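Local coordinates for hemopexin fold protein CP4 (PDB 3OYO) that has no firmly established function but, as a seed protein of cow pea, adopts a four-bladed hemopexin-type beta-propeller with calcium bound in its central channel, at residues N5-S10 with A173-H178; T112-S117 with V130-G135; S34-L39 with D214-L219; A58-D63 with V75-H80. All blocks are in the same frame, centred on the assembly; numbering follows the deposited sequence.

Contact 1: residues N5-S10 with A173-H178; sequences NAAFRS and ACFASH. With CA (calcium ion), chain C.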
loop_
_atom_site.group_PDB
_atom_site.type_symbol
_atom_site.label_atom_id
_atom_site.label_comp_id
_atom_site.label_asym_id
_atom_site.label_seq_id
_atom_site.Cartn_x
_atom_site.Cartn_y
_atom_site.Cartn_z
ATOM N N ASN A 5 -5.272 -4.834 -4.580
ATOM C CA ASN A 5 -3.972 -4.884 -5.121
ATOM C C ASN A 5 -3.087 -3.787 -4.550
ATOM O O ASN A 5 -1.867 -3.904 -4.570
ATOM C CB ASN A 5 -4.034 -4.794 -6.652
ATOM C CG ASN A 5 -2.806 -5.421 -7.313
ATOM O OD1 ASN A 5 -2.048 -6.110 -6.644
ATOM N ND2 ASN A 5 -2.653 -5.253 -8.636
ATOM N N ALA A 6 -3.674 -2.701 -4.056
ATOM C CA ALA A 6 -2.836 -1.623 -3.483
ATOM C C ALA A 6 -3.691 -0.770 -2.593
ATOM O O ALA A 6 -4.907 -0.725 -2.765
ATOM C CB ALA A 6 -2.208 -0.784 -4.612
ATOM N N ALA A 7 -3.075 -0.081 -1.635
ATOM C CA ALA A 7 -3.830 0.743 -0.684
ATOM C C ALA A 7 -2.913 1.768 -0.075
ATOM O O ALA A 7 -1.742 1.491 0.138
ATOM C CB ALA A 7 -4.401 -0.144 0.439
ATOM N N PHE A 8 -3.420 2.970 0.186
ATOM C CA PHE A 8 -2.624 3.966 0.866
ATOM C C PHE A 8 -3.564 4.883 1.607
ATOM O O PHE A 8 -4.690 5.201 1.157
ATOM C CB PHE A 8 -1.642 4.729 -0.073
ATOM C CG PHE A 8 -2.280 5.783 -0.976
ATOM C CD1 PHE A 8 -2.593 5.492 -2.319
ATOM C CD2 PHE A 8 -2.499 7.072 -0.515
ATOM C CE1 PHE A 8 -3.112 6.480 -3.175
ATOM C CE2 PHE A 8 -3.050 8.070 -1.337
ATOM C CZ PHE A 8 -3.368 7.773 -2.684
ATOM N N ARG A 9 -3.108 5.345 2.752
ATOM C CA ARG A 9 -3.993 6.161 3.521
ATOM C C ARG A 9 -3.881 7.598 3.104
ATOM O O ARG A 9 -2.793 8.090 2.753
ATOM C CB ARG A 9 -3.763 5.973 5.003
ATOM C CG ARG A 9 -2.631 6.744 5.563
ATOM C CD ARG A 9 -2.928 6.843 7.012
ATOM N NE ARG A 9 -2.060 7.760 7.721
ATOM C CZ ARG A 9 -0.734 7.710 7.745
ATOM N NH1 ARG A 9 -0.037 6.829 7.019
ATOM N NH2 ARG A 9 -0.088 8.596 8.480
ATOM N N SER A 10 -5.033 8.251 3.137
ATOM C CA SER A 10 -5.164 9.639 2.748
ATOM C C SER A 10 -4.682 10.666 3.795
ATOM O O SER A 10 -4.487 10.363 4.987
ATOM C CB SER A 10 -6.612 9.931 2.428
ATOM O OG SER A 10 -6.770 11.316 2.159
ATOM N N ALA A 173 -1.286 -6.344 -0.482
ATOM C CA ALA A 173 -1.490 -4.926 -0.281
ATOM C C ALA A 173 -1.459 -4.657 1.195
ATOM O O ALA A 173 -1.626 -5.600 1.993
ATOM C CB ALA A 173 -2.833 -4.427 -0.899
ATOM N N CYS A 174 -1.243 -3.391 1.561
ATOM C CA CYS A 174 -1.229 -2.993 2.973
ATOM C C CYS A 174 -1.203 -1.498 3.046
ATOM O O CYS A 174 -0.901 -0.856 2.052
ATOM C CB CYS A 174 -0.010 -3.572 3.708
ATOM S SG CYS A 174 1.581 -3.436 2.895
ATOM N N PHE A 175 -1.564 -0.937 4.186
ATOM C CA PHE A 175 -1.478 0.501 4.417
ATOM C C PHE A 175 -1.331 0.824 5.905
ATOM O O PHE A 175 -1.719 0.029 6.773
ATOM C CB PHE A 175 -2.685 1.252 3.827
ATOM C CG PHE A 175 -3.995 1.025 4.570
ATOM C CD1 PHE A 175 -4.689 -0.169 4.450
ATOM C CD2 PHE A 175 -4.530 2.044 5.383
ATOM C CE1 PHE A 175 -5.874 -0.331 5.111
ATOM C CE2 PHE A 175 -5.691 1.895 6.051
ATOM C CZ PHE A 175 -6.373 0.706 5.949
ATOM N N ALA A 176 -0.759 1.995 6.191
ATOM C CA ALA A 176 -0.601 2.440 7.566
ATOM C C ALA A 176 -1.896 3.086 8.034
ATOM O O ALA A 176 -2.422 3.971 7.363
ATOM C CB ALA A 176 0.535 3.437 7.670
ATOM N N SER A 177 -2.414 2.638 9.168
ATOM C CA SER A 177 -3.667 3.182 9.688
ATOM C C SER A 177 -3.429 4.607 10.246
ATOM O O SER A 177 -2.299 4.945 10.646
ATOM C CB SER A 177 -4.234 2.259 10.776
ATOM O OG SER A 177 -5.464 2.762 11.315
ATOM N N HIS A 178 -4.479 5.430 10.255
ATOM C CA HIS A 178 -4.409 6.754 10.902
ATOM C C HIS A 178 -4.276 6.581 12.406
ATOM O O HIS A 178 -3.899 7.507 13.138
ATOM C CB HIS A 178 -5.669 7.564 10.628
ATOM C CG HIS A 178 -5.741 8.108 9.241
ATOM N ND1 HIS A 178 -6.341 7.425 8.208
ATOM C CD2 HIS A 178 -5.288 9.268 8.718
ATOM C CE1 HIS A 178 -6.239 8.131 7.100
ATOM N NE2 HIS A 178 -5.628 9.267 7.387
HETATM CA CA CA C . 0.010 -5.569 -4.982
#
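Arg9 lays its CD over the face of the His178 imidazole, 3.5 Å from the ring centroid and only 7° off the ring normal, a CH-pi contact. The guanidinium beyond it stands nearly upright on the ring (planes 85° apart), with His178 CD2 at its edge and the carbonyl O of Ser177 over one face. In passing, the same arginine brings its NH1 to 3.5 Å from Ala176 CB. With CG set between the backbone N and the carbonyl carbon (chi1 81°) and the chain extended from there to NE, the arginine runs across the gap to the other strand. His178 NE2 donates to Ser10 O at 2.9 Å, the oxygen lying somewhat out of the ring plane; ND1 is bonded to Tyr29 OH, so both ring nitrogens are tied and the imidazole is held against turning. Further in, Phe175 CD2 has Arg9 CB at the ring edge, 4.0 Å away, and Phe175 CD1 has Ala7 CB obliquely, also at 4.0 Å.

These groups are positioned by strands 6-9 and 173-176, the innermost strands of the first and fourth blades, which run parallel with axes 5.3 Å apart. No backbone hydrogen bond joins them: each pairs within its own blade, 6-9 with 15-20, where Asn5 and Ala6 both face Phe19 in a classic beta bulge. Just before the strand, Asn5 binds calcium through both O and OD1, alongside Asp63, Asp119 and Asp172. The chemistry thus changes along the channel, from metal coordination at one end, through alanines and the Phe175 ring, to a CH-pi contact and an imidazole hydrogen bond that join the blades at the other.

Contact 2: residues T112-S117 with V130-G135; sequences TVFEDS and VYLFKG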
loop_
_atom_site.group_PDB
_atom_site.type_symbol
_atom_site.label_atom_id
_atom_site.label_comp_id
_atom_site.label_asym_id
_atom_site.label_seq_id
_atom_site.Cartn_x
_atom_site.Cartn_y
_atom_site.Cartn_z
ATOM N N THR A 112 17.795 -5.613 -7.788
ATOM C CA THR A 112 17.217 -6.370 -6.685
ATOM C C THR A 112 15.896 -6.932 -7.175
ATOM O O THR A 112 15.434 -6.608 -8.279
ATOM C CB THR A 112 16.950 -5.490 -5.382
ATOM O OG1 THR A 112 15.930 -4.496 -5.657
ATOM C CG2 THR A 112 18.207 -4.811 -4.925
ATOM N N VAL A 113 15.270 -7.740 -6.337
ATOM C CA VAL A 113 13.949 -8.247 -6.627
ATOM C C VAL A 113 12.882 -7.175 -6.685
ATOM O O VAL A 113 11.809 -7.424 -7.205
ATOM C CB VAL A 113 13.537 -9.364 -5.652
ATOM C CG1 VAL A 113 14.474 -10.531 -5.858
ATOM C CG2 VAL A 113 13.570 -8.873 -4.172
ATOM N N PHE A 114 13.176 -6.002 -6.111
ATOM C CA PHE A 114 12.257 -4.865 -6.109
ATOM C C PHE A 114 12.256 -4.104 -7.423
ATOM O O PHE A 114 11.297 -3.432 -7.752
ATOM C CB PHE A 114 12.618 -3.935 -4.962
ATOM C CG PHE A 114 12.480 -4.556 -3.596
ATOM C CD1 PHE A 114 11.212 -4.572 -2.923
ATOM C CD2 PHE A 114 13.604 -5.101 -2.950
ATOM C CE1 PHE A 114 11.099 -5.134 -1.630
ATOM C CE2 PHE A 114 13.506 -5.667 -1.670
ATOM C CZ PHE A 114 12.248 -5.689 -1.008
ATOM N N GLU A 115 13.353 -4.183 -8.176
ATOM C CA GLU A 115 13.489 -3.435 -9.428
ATOM C C GLU A 115 12.316 -3.676 -10.396
ATOM O O GLU A 115 11.759 -2.731 -10.919
ATOM C CB GLU A 115 14.796 -3.829 -10.115
ATOM C CG GLU A 115 14.884 -3.381 -11.543
ATOM C CD GLU A 115 16.293 -3.433 -12.068
ATOM O OE1 GLU A 115 17.020 -4.320 -11.669
ATOM O OE2 GLU A 115 16.669 -2.581 -12.882
ATOM N N ASP A 116 11.955 -4.948 -10.623
ATOM C CA ASP A 116 10.917 -5.313 -11.620
ATOM C C ASP A 116 9.463 -5.069 -11.209
ATOM O O ASP A 116 8.579 -4.970 -12.070
ATOM C CB ASP A 116 11.117 -6.740 -12.128
ATOM C CG ASP A 116 12.401 -6.888 -12.938
ATOM O OD1 ASP A 116 12.721 -5.988 -13.769
ATOM O OD2 ASP A 116 13.106 -7.902 -12.730
ATOM N N SER A 117 9.231 -4.953 -9.899
ATOM C CA SER A 117 7.920 -4.678 -9.332
ATOM C C SER A 117 7.998 -4.841 -7.808
ATOM O O SER A 117 8.898 -5.492 -7.276
ATOM C CB SER A 117 6.843 -5.630 -9.888
ATOM O OG SER A 117 6.988 -6.954 -9.343
ATOM N N VAL A 130 9.702 3.420 5.091
ATOM C CA VAL A 130 8.604 2.729 4.447
ATOM C C VAL A 130 9.037 1.295 4.239
ATOM O O VAL A 130 10.180 1.033 3.886
ATOM C CB VAL A 130 8.256 3.341 3.075
ATOM C CG1 VAL A 130 7.165 2.514 2.370
ATOM C CG2 VAL A 130 7.841 4.840 3.212
ATOM N N TYR A 131 8.127 0.371 4.500
ATOM C CA TYR A 131 8.356 -1.051 4.338
ATOM C C TYR A 131 7.932 -1.457 2.941
ATOM O O TYR A 131 6.796 -1.251 2.562
ATOM C CB TYR A 131 7.536 -1.838 5.354
ATOM C CG TYR A 131 8.011 -1.742 6.772
ATOM C CD1 TYR A 131 8.953 -2.644 7.282
ATOM C CD2 TYR A 131 7.516 -0.748 7.617
ATOM C CE1 TYR A 131 9.387 -2.569 8.608
ATOM C CE2 TYR A 131 7.954 -0.651 8.955
ATOM C CZ TYR A 131 8.892 -1.565 9.434
ATOM O OH TYR A 131 9.317 -1.450 10.748
ATOM N N LEU A 132 8.851 -2.054 2.194
ATOM C CA LEU A 132 8.556 -2.579 0.856
ATOM C C LEU A 132 8.526 -4.106 0.898
ATOM O O LEU A 132 9.432 -4.743 1.479
ATOM C CB LEU A 132 9.607 -2.095 -0.165
ATOM C CG LEU A 132 9.989 -0.602 -0.230
ATOM C CD1 LEU A 132 11.105 -0.415 -1.269
ATOM C CD2 LEU A 132 8.798 0.289 -0.570
ATOM N N PHE A 133 7.519 -4.702 0.281
ATOM C CA PHE A 133 7.373 -6.166 0.240
ATOM C C PHE A 133 7.382 -6.725 -1.200
ATOM O O PHE A 133 6.701 -6.198 -2.077
ATOM C CB PHE A 133 6.070 -6.596 0.929
ATOM C CG PHE A 133 5.996 -6.195 2.354
ATOM C CD1 PHE A 133 6.727 -6.897 3.331
ATOM C CD2 PHE A 133 5.280 -5.065 2.729
ATOM C CE1 PHE A 133 6.677 -6.504 4.673
ATOM C CE2 PHE A 133 5.252 -4.659 4.027
ATOM C CZ PHE A 133 5.923 -5.379 5.024
ATOM N N LYS A 134 8.164 -7.786 -1.429
ATOM C CA LYS A 134 8.263 -8.401 -2.779
ATOM C C LYS A 134 8.538 -9.876 -2.532
ATOM O O LYS A 134 9.602 -10.216 -2.063
ATOM C CB LYS A 134 9.389 -7.827 -3.649
ATOM C CG LYS A 134 9.586 -8.575 -5.012
ATOM C CD LYS A 134 8.313 -8.573 -5.895
ATOM C CE LYS A 134 8.525 -9.225 -7.279
ATOM N NZ LYS A 134 9.413 -8.292 -8.114
ATOM N N GLY A 135 7.558 -10.726 -2.843
ATOM C CA GLY A 135 7.629 -12.141 -2.508
ATOM C C GLY A 135 7.761 -12.299 -1.013
ATOM O O GLY A 135 7.086 -11.605 -0.252
#
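Lys134 NZ reaches into the loop 112-117 and finds three acceptors there: Val113 O at 2.7 Å, Ser117 O at 3.0 Å and Ser117 OG, also at 3.0 Å. Three bonds match the three N-H groups of an ammonium. The approach to Val113 O is almost straight (C=O...N 172°), whereas Ser117 O is met from above its carbonyl plane. Bends at chi2 (59°) and chi4 fold the lysine chain back, so that its CG and CD also pass close to these carbonyls. Replacing Lys134 by a methionine would probably leave Val113 O and both Ser117 oxygens without their shared donor and let the loop drift from the strand. Within the loop, Thr112 OG1 accepts from Phe114 N in an ST turn and is also bonded to Leu109 O. Phe114 fills the apolar side of the contact: CE1 rests 3.7 Å from Leu132 CB, and Leu132 O lies at the ring edge. Next to the lysine, Gly135 N is bonded to Asp119 OD2; the carbonyl O of Asp119 binds the calcium. The loop that precedes the inner strand 120-123 is thus packed on the end of the second strand, 129-134, within the third four-stranded antiparallel blade of a hemopexin-type propeller.

Contact 3: residues S34-L39 with D214-L219; sequences SSDTIL and DGWPVL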
loop_
_atom_site.group_PDB
_atom_site.type_symbol
_atom_site.label_atom_id
_atom_site.label_comp_id
_atom_site.label_asym_id
_atom_site.label_seq_id
_atom_site.Cartn_x
_atom_site.Cartn_y
_atom_site.Cartn_z
ATOM N N SER A 34 -17.186 -2.456 12.249
ATOM C CA SER A 34 -17.457 -2.935 10.903
ATOM C C SER A 34 -18.316 -1.908 10.172
ATOM O O SER A 34 -19.072 -2.246 9.267
ATOM C CB SER A 34 -18.182 -4.264 10.973
ATOM O OG SER A 34 -17.234 -5.308 10.847
ATOM N N SER A 35 -18.164 -0.647 10.578
ATOM C CA SER A 35 -18.999 0.443 10.084
ATOM C C SER A 35 -18.391 1.253 8.953
ATOM O O SER A 35 -18.690 2.441 8.811
ATOM C CB SER A 35 -19.380 1.372 11.247
ATOM O OG SER A 35 -20.279 0.695 12.126
ATOM N N ASP A 36 -17.546 0.625 8.144
ATOM C CA ASP A 36 -16.828 1.389 7.120
ATOM C C ASP A 36 -17.754 1.867 5.999
ATOM O O ASP A 36 -18.748 1.232 5.693
ATOM C CB ASP A 36 -15.617 0.600 6.626
ATOM C CG ASP A 36 -14.746 0.127 7.789
ATOM O OD1 ASP A 36 -14.464 0.958 8.687
ATOM O OD2 ASP A 36 -14.383 -1.074 7.837
ATOM N N THR A 37 -17.428 3.008 5.418
ATOM C CA THR A 37 -18.310 3.655 4.426
ATOM C C THR A 37 -17.567 4.106 3.144
ATOM O O THR A 37 -16.460 4.681 3.213
ATOM C CB THR A 37 -19.034 4.837 5.120
ATOM O OG1 THR A 37 -20.286 4.376 5.656
ATOM C CG2 THR A 37 -19.266 6.003 4.195
ATOM N N ILE A 38 -18.175 3.829 1.995
ATOM C CA ILE A 38 -17.651 4.294 0.711
ATOM C C ILE A 38 -17.939 5.763 0.412
ATOM O O ILE A 38 -19.106 6.206 0.308
ATOM C CB ILE A 38 -18.147 3.430 -0.480
ATOM C CG1 ILE A 38 -17.612 1.990 -0.367
ATOM C CG2 ILE A 38 -17.646 4.062 -1.827
ATOM C CD1 ILE A 38 -18.447 0.986 -1.095
ATOM N N LEU A 39 -16.873 6.526 0.257
ATOM C CA LEU A 39 -17.013 7.923 -0.044
ATOM C C LEU A 39 -16.890 8.119 -1.542
ATOM O O LEU A 39 -17.523 9.031 -2.102
ATOM C CB LEU A 39 -15.987 8.761 0.710
ATOM C CG LEU A 39 -15.945 8.654 2.242
ATOM C CD1 LEU A 39 -14.761 9.429 2.785
ATOM C CD2 LEU A 39 -17.230 9.187 2.900
ATOM N N ASP A 214 -15.642 -9.774 5.111
ATOM C CA ASP A 214 -16.240 -9.791 6.444
ATOM C C ASP A 214 -15.729 -8.675 7.319
ATOM O O ASP A 214 -16.458 -8.166 8.174
ATOM C CB ASP A 214 -15.977 -11.140 7.146
ATOM C CG ASP A 214 -16.743 -12.258 6.519
ATOM O OD1 ASP A 214 -17.877 -12.019 6.077
ATOM O OD2 ASP A 214 -16.225 -13.376 6.435
ATOM N N GLY A 215 -14.476 -8.297 7.135
ATOM C CA GLY A 215 -13.915 -7.193 7.893
ATOM C C GLY A 215 -14.313 -5.860 7.311
ATOM O O GLY A 215 -14.399 -4.892 8.031
ATOM N N TRP A 216 -14.572 -5.847 5.998
ATOM C CA TRP A 216 -14.973 -4.637 5.267
ATOM C C TRP A 216 -16.218 -4.982 4.446
ATOM O O TRP A 216 -16.173 -4.899 3.193
ATOM C CB TRP A 216 -13.842 -4.152 4.309
ATOM C CG TRP A 216 -12.472 -4.097 4.935
ATOM C CD1 TRP A 216 -11.673 -5.163 5.267
ATOM C CD2 TRP A 216 -11.750 -2.922 5.323
ATOM N NE1 TRP A 216 -10.515 -4.726 5.833
ATOM C CE2 TRP A 216 -10.518 -3.360 5.878
ATOM C CE3 TRP A 216 -12.008 -1.548 5.240
ATOM C CZ2 TRP A 216 -9.550 -2.474 6.362
ATOM C CZ3 TRP A 216 -11.034 -0.650 5.734
ATOM C CH2 TRP A 216 -9.823 -1.123 6.284
ATOM N N PRO A 217 -17.327 -5.378 5.141
ATOM C CA PRO A 217 -18.569 -5.849 4.497
ATOM C C PRO A 217 -19.105 -4.889 3.435
ATOM O O PRO A 217 -19.752 -5.336 2.484
ATOM C CB PRO A 217 -19.561 -5.973 5.677
ATOM C CG PRO A 217 -18.998 -5.076 6.726
ATOM C CD PRO A 217 -17.509 -5.275 6.607
ATOM N N VAL A 218 -18.816 -3.586 3.584
ATOM C CA VAL A 218 -19.234 -2.588 2.591
ATOM C C VAL A 218 -18.678 -2.867 1.186
ATOM O O VAL A 218 -19.167 -2.305 0.212
ATOM C CB VAL A 218 -18.925 -1.127 3.037
ATOM C CG1 VAL A 218 -17.458 -0.718 2.704
ATOM C CG2 VAL A 218 -19.882 -0.164 2.433
ATOM N N LEU A 219 -17.692 -3.755 1.057
ATOM C CA LEU A 219 -17.122 -4.006 -0.276
ATOM C C LEU A 219 -17.909 -5.111 -0.965
ATOM O O LEU A 219 -17.757 -5.369 -2.173
ATOM C CB LEU A 219 -15.620 -4.348 -0.185
ATOM C CG LEU A 219 -14.676 -3.269 0.361
ATOM C CD1 LEU A 219 -13.306 -3.830 0.312
ATOM C CD2 LEU A 219 -14.787 -1.943 -0.408
HETATM O O HOH W 1 -16.883 -2.100 5.946
#
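Val218 packs on Asp36 and Ile38 with its whole side chain in use. Its CB is 3.6 Å from Asp36 O, and from there the two methyls diverge. CG1, placed between the backbone N and the carbonyl carbon (chi1 84°), remains near Asp36 O and comes 4.1 Å from Ile38 CG1. CG2, on the other branch, also keeps close to Asp36 O and ends 4.0 Å from Ile38 CD1. Ile38 CD1 also lies 3.6 Å from Val218 O. With Ile38 cut back to an alanine, the Val218 methyls would probably lose their partner, and a gap is likely to open between the strand and the 3-10 turn.

No direct hydrogen bond crosses this contact. Asp36 OD1 is engaged by Thr30 N, while OD2 lies 3.6 Å from Trp216 CE3, the carboxylate inclined 35° to the indole. A water links OD2 to Val218 N, though both of its bonds are weak. Toward the outside, Pro217 CG touches Ser34 O at 3.8 Å.

The turn 217-219 follows helix 212-215, which closes the fourth blade, and it rests on 37-44, the outermost strand of the first, and on the residues just before it. The Trp216 indole meets Tyr191, Phe18 and Tyr184 edge-to-face, and so joins residues of both blades; Leu27 of the next strand in, 23-28, touches Ile38 and Trp216 alike.

Contact 4: residues A58-D63 with V75-H80; sequences AEPGID and VFSGNH. With CA (calcium ion), chain C.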
loop_
_atom_site.group_PDB
_atom_site.type_symbol
_atom_site.label_atom_id
_atom_site.label_comp_id
_atom_site.label_asym_id
_atom_site.label_seq_id
_atom_site.Cartn_x
_atom_site.Cartn_y
_atom_site.Cartn_z
ATOM N N ALA A 58 -2.902 4.116 -14.557
ATOM C CA ALA A 58 -4.300 4.125 -14.969
ATOM C C ALA A 58 -4.644 2.774 -15.551
ATOM O O ALA A 58 -5.670 2.232 -15.269
ATOM C CB ALA A 58 -4.559 5.216 -16.043
ATOM N N GLU A 59 -3.802 2.290 -16.445
ATOM C CA GLU A 59 -3.995 0.998 -17.153
ATOM C C GLU A 59 -2.588 0.362 -17.294
ATOM O O GLU A 59 -1.684 0.989 -17.852
ATOM C CB GLU A 59 -4.577 1.261 -18.553
ATOM C CG GLU A 59 -6.057 1.703 -18.577
ATOM C CD GLU A 59 -7.050 0.563 -18.329
ATOM O OE1 GLU A 59 -6.623 -0.595 -18.197
ATOM O OE2 GLU A 59 -8.279 0.808 -18.286
ATOM N N PRO A 60 -2.416 -0.883 -16.792
ATOM C CA PRO A 60 -3.432 -1.720 -16.143
ATOM C C PRO A 60 -3.835 -1.272 -14.715
ATOM O O PRO A 60 -4.803 -1.786 -14.177
ATOM C CB PRO A 60 -2.774 -3.089 -16.117
ATOM C CG PRO A 60 -1.329 -2.755 -15.877
ATOM C CD PRO A 60 -1.112 -1.563 -16.828
ATOM N N GLY A 61 -3.140 -0.317 -14.112
ATOM C CA GLY A 61 -3.542 0.150 -12.780
ATOM C C GLY A 61 -2.447 0.087 -11.714
ATOM O O GLY A 61 -1.306 -0.293 -11.990
ATOM N N ILE A 62 -2.791 0.425 -10.479
ATOM C CA ILE A 62 -1.788 0.510 -9.426
ATOM C C ILE A 62 -1.718 -0.816 -8.658
ATOM O O ILE A 62 -2.749 -1.307 -8.161
ATOM C CB ILE A 62 -2.129 1.718 -8.496
ATOM C CG1 ILE A 62 -1.987 3.051 -9.279
ATOM C CG2 ILE A 62 -1.330 1.677 -7.152
ATOM C CD1 ILE A 62 -2.635 4.255 -8.563
ATOM N N ASP A 63 -0.510 -1.387 -8.571
ATOM C CA ASP A 63 -0.313 -2.676 -7.874
ATOM C C ASP A 63 0.490 -2.504 -6.563
ATOM O O ASP A 63 0.873 -3.468 -5.951
ATOM C CB ASP A 63 0.412 -3.672 -8.804
ATOM C CG ASP A 63 1.797 -3.192 -9.229
ATOM O OD1 ASP A 63 2.349 -2.207 -8.660
ATOM O OD2 ASP A 63 2.380 -3.824 -10.148
ATOM N N VAL A 75 3.277 5.735 -6.132
ATOM C CA VAL A 75 2.432 4.700 -6.726
ATOM C C VAL A 75 3.271 3.859 -7.683
ATOM O O VAL A 75 4.263 4.315 -8.266
ATOM C CB VAL A 75 1.153 5.301 -7.438
ATOM C CG1 VAL A 75 0.264 6.004 -6.446
ATOM C CG2 VAL A 75 1.580 6.290 -8.525
ATOM N N PHE A 76 2.858 2.625 -7.867
ATOM C CA PHE A 76 3.599 1.703 -8.741
ATOM C C PHE A 76 2.686 0.912 -9.658
ATOM O O PHE A 76 1.493 0.836 -9.432
ATOM C CB PHE A 76 4.438 0.734 -7.914
ATOM C CG PHE A 76 5.432 1.426 -6.982
ATOM C CD1 PHE A 76 6.761 1.558 -7.318
ATOM C CD2 PHE A 76 4.986 1.957 -5.752
ATOM C CE1 PHE A 76 7.659 2.186 -6.414
ATOM C CE2 PHE A 76 5.861 2.571 -4.882
ATOM C CZ PHE A 76 7.187 2.695 -5.230
ATOM N N SER A 77 3.278 0.359 -10.705
ATOM C CA SER A 77 2.566 -0.503 -11.633
ATOM C C SER A 77 3.653 -1.242 -12.377
ATOM O O SER A 77 4.435 -0.610 -13.097
ATOM C CB SER A 77 1.733 0.326 -12.603
ATOM O OG SER A 77 1.029 -0.521 -13.519
ATOM N N GLY A 78 3.745 -2.560 -12.197
ATOM C CA GLY A 78 4.867 -3.313 -12.788
ATOM C C GLY A 78 6.201 -2.731 -12.339
ATOM O O GLY A 78 6.429 -2.499 -11.135
ATOM N N ASN A 79 7.071 -2.468 -13.298
ATOM C CA ASN A 79 8.407 -1.894 -13.046
ATOM C C ASN A 79 8.414 -0.354 -13.114
ATOM O O ASN A 79 9.450 0.247 -13.370
ATOM C CB ASN A 79 9.458 -2.477 -14.041
ATOM C CG ASN A 79 9.327 -1.923 -15.491
ATOM O OD1 ASN A 79 10.337 -1.735 -16.175
ATOM N ND2 ASN A 79 8.104 -1.700 -15.962
ATOM N N HIS A 80 7.247 0.273 -12.910
ATOM C CA HIS A 80 7.104 1.723 -13.041
ATOM C C HIS A 80 6.609 2.385 -11.771
ATOM O O HIS A 80 5.792 1.818 -11.030
ATOM C CB HIS A 80 6.204 2.096 -14.241
ATOM C CG HIS A 80 6.928 1.994 -15.543
ATOM N ND1 HIS A 80 6.853 0.884 -16.350
ATOM C CD2 HIS A 80 7.846 2.813 -16.110
ATOM C CE1 HIS A 80 7.683 1.024 -17.363
ATOM N NE2 HIS A 80 8.284 2.199 -17.250
HETATM CA CA CA C . 0.010 -5.569 -4.982
HETATM O O HOH W 2 5.232 -2.684 -8.924
#
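Ile62 and Ser77 bring the two backbones closest, with CA atoms 5.0 Å apart, where the loop 58-63 meets the end of strand 72-77; the end-to-end directions of the touching parts lie 112° apart. A cis peptide precedes Pro60, and Gly61 has a positive phi, as does Gly78, the second residue of the type II' turn that runs from Ser77 to His80. Phe76 O is the shared backbone acceptor: it takes Asp63 N at 3.1 Å, with the donor well above its carbonyl plane, and a CA-H...O contact from Ile62 CA, 3.3 Å from Phe76 O.

Among side chains, Asp63 carries most. Its CG sits between the backbone N and the carbonyl carbon (chi1 61°), which swings the carboxylate back over the turn; there OD2 accepts from Gly78 N at 2.8 Å, met from above the carboxylate plane, and OD1 takes a bond from a water at 2.9 Å. Ser77 OG lies 2.8 Å from Gly61 O, with Pro56 O as a second acceptor within reach of its single proton. On the apolar side Ile62 CD1 meets Val75 CG1 at 4.0 Å, with Phe57 packing against both residues.

Asp63 O, by contrast, points to the calcium, 2.5 Å away, and joins ligands from Asn5, Asp119 and Asp172. The work is therefore divided within one residue: the carbonyl holds the metal, while the carboxylate, although it probably adds favourable negative charge nearby, fixes the hairpin of the second blade.

Overall arrangement
Contacts 1 and 4 are buried and share the calcium; contact 1 lies nearest the centre of the chain. Contact 2 is partly buried, and contact 3, about 18 Å out between centres, belongs to the periphery. Contacts 1 and 3 join the first and fourth blades, at the inner strands and at the outer rim, and meet where Phe175 packs on Trp216. Contacts 2 and 4 lie instead within the third and second blades, in equivalent places: a loop before the inner strand meets the end of the second strand, by a lysine ammonium in one, by a metal-site aspartate and backbone bonds in the other. Contact 3 relies on apolar packing and weak water bonds.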